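Local coordinates for hypothetical protein (Bacteroides eggerthii, PDB 4JGL), which is of unknown function but adopts a streptavidin-like fold with two extra alpha helices and holds calcium in the crystal, at residues 63-68 against 145-150; 115-118 against 122-125. All blocks are in the same frame, centred on the assembly; numbering follows the deposited sequence.

Interaction 1 of 2, residues 63-68 against 145-150; sequences GAYGIN and RYKFED
Tyr65 and Lys147 reach for each other from opposite directions between strand 64-75 and helix 142-153, one of the two helices added to the streptavidin-like sheet. Lys147 NZ donates a 3.0 Å hydrogen bond to Tyr65 OH. The lysine leaves its helix with CG anti to the backbone N (chi1 -173°), runs extended as far as CE, and bends only at the last torsion (chi4 68°), which turns NZ to the phenol oxygen while CE stays 3.9 Å from Tyr65 CZ. The ammonium stands oblique to the Tyr65 ring; over the centre of one ring face lies Gly63 O, 4.2 Å above the plane. Deeper in, Ile67 CG2 comes to the edge of the Phe148 ring, near its plane, 4.4 Å from CE1. Met58 of strand 54-61 touches all four side chains and joins the polar pair to the apolar one. A phenylalanine in place of Tyr65 would probably leave Lys147 NZ without this oxygen acceptor and its end freer to turn. Lys147 also makes a cation-pi contact with Tyr45, and the Tyr65 phenol, probably un-ionised, offers its oxygen as a dipolar acceptor, so strand and helix are joined by a charge-dipole bond rather than a salt bridge.

Interaction 2 of 2, residues 115-118 against 122-125; sequences IPTP and NSAY. With CA (calcium ion), chain D.
The Tyr125 ring lies obliquely beside the Ile115-Pro116 peptide, its CD2 3.6 Å from Ile115 C, and the Pro116 ring carbon CG makes a looser apolar contact with CE2. These residues stand where strands 112-116 and 125-127 meet, at the mouth of a calcium-binding loop; Ala124 and Tyr125 form a classic beta bulge opposite Leu138. Tyr125 CG is anti to its own carbonyl carbon (chi1 -58°), which carries the ring past Ile115 O, while the CA of Tyr125 gives that oxygen a CA-H...O contact of 3.1 Å. Thr117 chelates the calcium ion through both its carbonyl O and its OG1, and segment 122-125 adds Ser123 O, 2.3 Å from the calcium. Three waters and Cys120 O make up seven ligands, all of them oxygen. Rotation of OG1 into the position between backbone N and carbonyl carbon (chi1 56°) lets one threonine grip the ion twice. The same hydroxyl shares a 2.7 Å hydrogen bond with Ser123 OG, so a second-shell serine hydroxyl probably steadies a first-shell one. One metal-bound water also bridges the two segments: it accepts from Thr117 N and donates to Ala124 O, each at 3.0 Å.

How the interactions relate
Interactions 1 and 2 lie on opposite sides of the chain's centre, their own centres 22 Å apart and their nearest atoms about 13 Å apart, without touching. Both reach the same curled antiparallel sheet. Along the chain, 63-68 comes first, then both segments of interaction 2, with three residues between them, and finally 145-150; the long-range contact therefore spans the short-range one. Strand 78-92 relates them through the sheet, since it pairs with strand 64-75 and with strand 112-116. Interaction 1 packs an added helix against the sheet, whereas interaction 2 closes a calcium-bound connection between neighbouring strands at the surface.

Interaction 1 of 2, residues 63-68 against 145-150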
loop_
_atom_site.group_PDB
_atom_site.type_symbol
_atom_site.label_atom_id
_atom_site.label_comp_id
_atom_site.label_asym_id
_atom_site.label_seq_id
_atom_site.Cartn_x
_atom_site.Cartn_y
_atom_site.Cartn_z
ATOM N N GLY A 63 -8.921 -4.956 -12.719
ATOM C CA GLY A 63 -8.198 -3.906 -13.411
ATOM C C GLY A 63 -8.395 -2.483 -12.925
ATOM O O GLY A 63 -7.665 -1.583 -13.345
ATOM N N ALA A 64 -9.360 -2.287 -12.040
ATOM C CA ALA A 64 -9.539 -1.017 -11.366
ATOM C C ALA A 64 -8.670 -1.059 -10.119
ATOM O O ALA A 64 -8.520 -2.116 -9.498
ATOM C CB ALA A 64 -10.977 -0.794 -10.991
ATOM N N TYR A 65 -8.111 0.083 -9.755
ATOM C CA TYR A 65 -7.253 0.148 -8.576
ATOM C C TYR A 65 -7.874 1.012 -7.495
ATOM O O TYR A 65 -8.429 2.091 -7.771
ATOM C CB TYR A 65 -5.889 0.715 -8.889
ATOM C CG TYR A 65 -5.083 -0.064 -9.885
ATOM C CD1 TYR A 65 -5.059 -1.433 -9.880
ATOM C CD2 TYR A 65 -4.285 0.593 -10.798
ATOM C CE1 TYR A 65 -4.314 -2.168 -10.821
ATOM C CE2 TYR A 65 -3.506 -0.119 -11.715
ATOM C CZ TYR A 65 -3.547 -1.496 -11.715
ATOM O OH TYR A 65 -2.798 -2.234 -12.613
ATOM N N GLY A 66 -7.778 0.528 -6.266
ATOM C CA GLY A 66 -8.194 1.272 -5.091
ATOM C C GLY A 66 -6.965 1.473 -4.228
ATOM O O GLY A 66 -6.346 0.509 -3.796
ATOM N N ILE A 67 -6.588 2.718 -4.032
ATOM C CA ILE A 67 -5.357 3.043 -3.339
ATOM C C ILE A 67 -5.628 3.877 -2.099
ATOM O O ILE A 67 -6.126 5.006 -2.171
ATOM C CB ILE A 67 -4.365 3.769 -4.251
ATOM C CG1 ILE A 67 -4.196 2.992 -5.560
ATOM C CG2 ILE A 67 -3.022 3.949 -3.522
ATOM C CD1 ILE A 67 -3.336 3.679 -6.565
ATOM N N ASN A 68 -5.311 3.309 -0.955
ATOM C CA ASN A 68 -5.342 4.079 0.278
ATOM C C ASN A 68 -4.015 4.819 0.460
ATOM O O ASN A 68 -2.943 4.205 0.364
ATOM C CB ASN A 68 -5.616 3.171 1.489
ATOM C CG ASN A 68 -7.110 2.925 1.743
ATOM O OD1 ASN A 68 -7.949 3.775 1.465
ATOM N ND2 ASN A 68 -7.438 1.746 2.289
ATOM N N ARG A 145 7.074 -2.133 -6.685
ATOM C CA ARG A 145 7.584 -0.786 -6.861
ATOM C C ARG A 145 7.375 -0.309 -8.298
ATOM O O ARG A 145 6.932 0.800 -8.533
ATOM C CB ARG A 145 9.066 -0.707 -6.469
ATOM C CG ARG A 145 9.645 0.678 -6.654
ATOM C CD ARG A 145 11.036 0.835 -6.098
ATOM N NE ARG A 145 12.043 0.049 -6.795
ATOM C CZ ARG A 145 12.679 0.428 -7.903
ATOM N NH1 ARG A 145 12.372 1.558 -8.541
ATOM N NH2 ARG A 145 13.645 -0.338 -8.381
ATOM N N TYR A 146 7.724 -1.142 -9.266
ATOM C CA TYR A 146 7.558 -0.765 -10.662
ATOM C C TYR A 146 6.108 -0.428 -10.975
ATOM O O TYR A 146 5.826 0.501 -11.745
ATOM C CB TYR A 146 8.019 -1.835 -11.633
ATOM C CG TYR A 146 9.396 -2.383 -11.455
ATOM C CD1 TYR A 146 10.436 -1.626 -10.928
ATOM C CD2 TYR A 146 9.670 -3.675 -11.840
ATOM C CE1 TYR A 146 11.706 -2.194 -10.770
ATOM C CE2 TYR A 146 10.898 -4.223 -11.694
ATOM C CZ TYR A 146 11.922 -3.489 -11.171
ATOM O OH TYR A 146 13.167 -4.089 -11.027
ATOM N N LYS A 147 5.181 -1.182 -10.397
ATOM C CA LYS A 147 3.753 -0.991 -10.648
ATOM C C LYS A 147 3.304 0.382 -10.174
ATOM O O LYS A 147 2.630 1.115 -10.893
ATOM C CB LYS A 147 2.952 -2.107 -9.988
ATOM C CG LYS A 147 1.483 -2.118 -10.317
ATOM C CD LYS A 147 0.803 -3.272 -9.574
ATOM C CE LYS A 147 -0.621 -3.517 -10.015
ATOM N NZ LYS A 147 -0.747 -4.036 -11.399
ATOM N N PHE A 148 3.665 0.755 -8.959
ATOM C CA PHE A 148 3.320 2.073 -8.467
ATOM C C PHE A 148 3.974 3.186 -9.299
ATOM O O PHE A 148 3.338 4.198 -9.612
ATOM C CB PHE A 148 3.742 2.269 -7.000
ATOM C CG PHE A 148 2.749 1.737 -5.996
ATOM C CD1 PHE A 148 1.673 2.501 -5.616
ATOM C CD2 PHE A 148 2.915 0.506 -5.409
ATOM C CE1 PHE A 148 0.777 2.035 -4.669
ATOM C CE2 PHE A 148 1.997 0.027 -4.470
ATOM C CZ PHE A 148 0.955 0.804 -4.088
ATOM N N GLU A 149 5.252 3.012 -9.613
ATOM C CA GLU A 149 5.979 4.085 -10.279
ATOM C C GLU A 149 5.481 4.283 -11.710
ATOM O O GLU A 149 5.411 5.416 -12.201
ATOM C CB GLU A 149 7.480 3.864 -10.147
ATOM C CG GLU A 149 7.863 4.049 -8.675
ATOM C CD GLU A 149 9.278 3.743 -8.283
ATOM O OE1 GLU A 149 10.037 3.150 -9.087
ATOM O OE2 GLU A 149 9.633 4.064 -7.110
ATOM N N ASP A 150 5.097 3.208 -12.370
ATOM C CA ASP A 150 4.476 3.319 -13.693
ATOM C C ASP A 150 3.142 4.055 -13.616
ATOM O O ASP A 150 2.835 4.900 -14.463
ATOM C CB ASP A 150 4.267 1.935 -14.298
ATOM C CG ASP A 150 3.577 1.974 -15.612
ATOM O OD1 ASP A 150 4.259 2.314 -16.593
ATOM O OD2 ASP A 150 2.365 1.660 -15.667
#

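Interaction 2 of 2, residues 115-118 against 122-125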
loop_
_atom_site.group_PDB
_atom_site.type_symbol
_atom_site.label_atom_id
_atom_site.label_comp_id
_atom_site.label_asym_id
_atom_site.label_seq_id
_atom_site.Cartn_x
_atom_site.Cartn_y
_atom_site.Cartn_z
ATOM N N ILE A 115 5.225 -4.423 12.083
ATOM C CA ILE A 115 6.375 -4.760 12.907
ATOM C C ILE A 115 7.310 -5.690 12.128
ATOM O O ILE A 115 6.871 -6.440 11.255
ATOM C CB ILE A 115 5.973 -5.408 14.243
ATOM C CG1 ILE A 115 5.329 -6.770 14.049
ATOM C CG2 ILE A 115 5.054 -4.475 15.035
ATOM C CD1 ILE A 115 5.065 -7.497 15.382
ATOM N N PRO A 116 8.621 -5.641 12.407
ATOM C CA PRO A 116 9.518 -6.510 11.661
ATOM C C PRO A 116 9.252 -7.994 11.883
ATOM O O PRO A 116 8.602 -8.395 12.857
ATOM C CB PRO A 116 10.904 -6.142 12.198
ATOM C CG PRO A 116 10.734 -4.747 12.701
ATOM C CD PRO A 116 9.345 -4.687 13.260
ATOM N N THR A 117 9.802 -8.798 10.985
ATOM C CA THR A 117 9.766 -10.256 11.056
ATOM C C THR A 117 11.210 -10.778 11.172
ATOM O O THR A 117 11.808 -11.216 10.205
ATOM C CB THR A 117 9.040 -10.837 9.843
ATOM O OG1 THR A 117 9.660 -10.372 8.660
ATOM C CG2 THR A 117 7.565 -10.432 9.849
ATOM N N PRO A 118 11.803 -10.703 12.383
ATOM C CA PRO A 118 13.221 -11.041 12.487
ATOM C C PRO A 118 13.566 -12.467 12.086
ATOM O O PRO A 118 14.699 -12.716 11.653
ATOM C CB PRO A 118 13.541 -10.787 13.969
ATOM C CG PRO A 118 12.219 -10.755 14.669
ATOM C CD PRO A 118 11.222 -10.283 13.669
ATOM N N ASN A 122 11.926 -13.792 4.135
ATOM C CA ASN A 122 11.014 -13.649 2.991
ATOM C C ASN A 122 9.901 -12.613 3.205
ATOM O O ASN A 122 9.028 -12.450 2.358
ATOM C CB ASN A 122 10.367 -15.025 2.646
ATOM C CG ASN A 122 11.334 -16.014 2.063
ATOM O OD1 ASN A 122 12.346 -15.650 1.493
ATOM N ND2 ASN A 122 10.991 -17.293 2.170
ATOM N N SER A 123 9.939 -11.927 4.342
ATOM C CA SER A 123 9.026 -10.848 4.634
ATOM C C SER A 123 9.802 -9.771 5.382
ATOM O O SER A 123 10.760 -10.050 6.121
ATOM C CB SER A 123 7.854 -11.323 5.477
ATOM O OG SER A 123 8.295 -11.774 6.743
ATOM N N ALA A 124 9.371 -8.535 5.205
ATOM C CA ALA A 124 9.950 -7.380 5.893
ATOM C C ALA A 124 9.163 -6.989 7.149
ATOM O O ALA A 124 9.761 -6.677 8.189
ATOM C CB ALA A 124 10.016 -6.196 4.928
ATOM N N TYR A 125 7.835 -7.066 7.068
ATOM C CA TYR A 125 6.965 -6.683 8.188
ATOM C C TYR A 125 5.713 -7.541 8.183
ATOM O O TYR A 125 5.353 -8.133 7.159
ATOM C CB TYR A 125 6.533 -5.207 8.125
ATOM C CG TYR A 125 7.636 -4.210 8.116
ATOM C CD1 TYR A 125 8.282 -3.860 6.952
ATOM C CD2 TYR A 125 8.054 -3.606 9.289
ATOM C CE1 TYR A 125 9.329 -2.925 6.950
ATOM C CE2 TYR A 125 9.091 -2.703 9.304
ATOM C CZ TYR A 125 9.733 -2.368 8.141
ATOM O OH TYR A 125 10.774 -1.464 8.144
HETATM CA CA CA D . 12.080 -10.380 8.022
HETATM O O HOH W 1 12.103 -8.260 9.059
HETATM O O HOH W 2 14.317 -10.794 8.750
HETATM O O HOH W 3 13.518 -9.546 6.301
#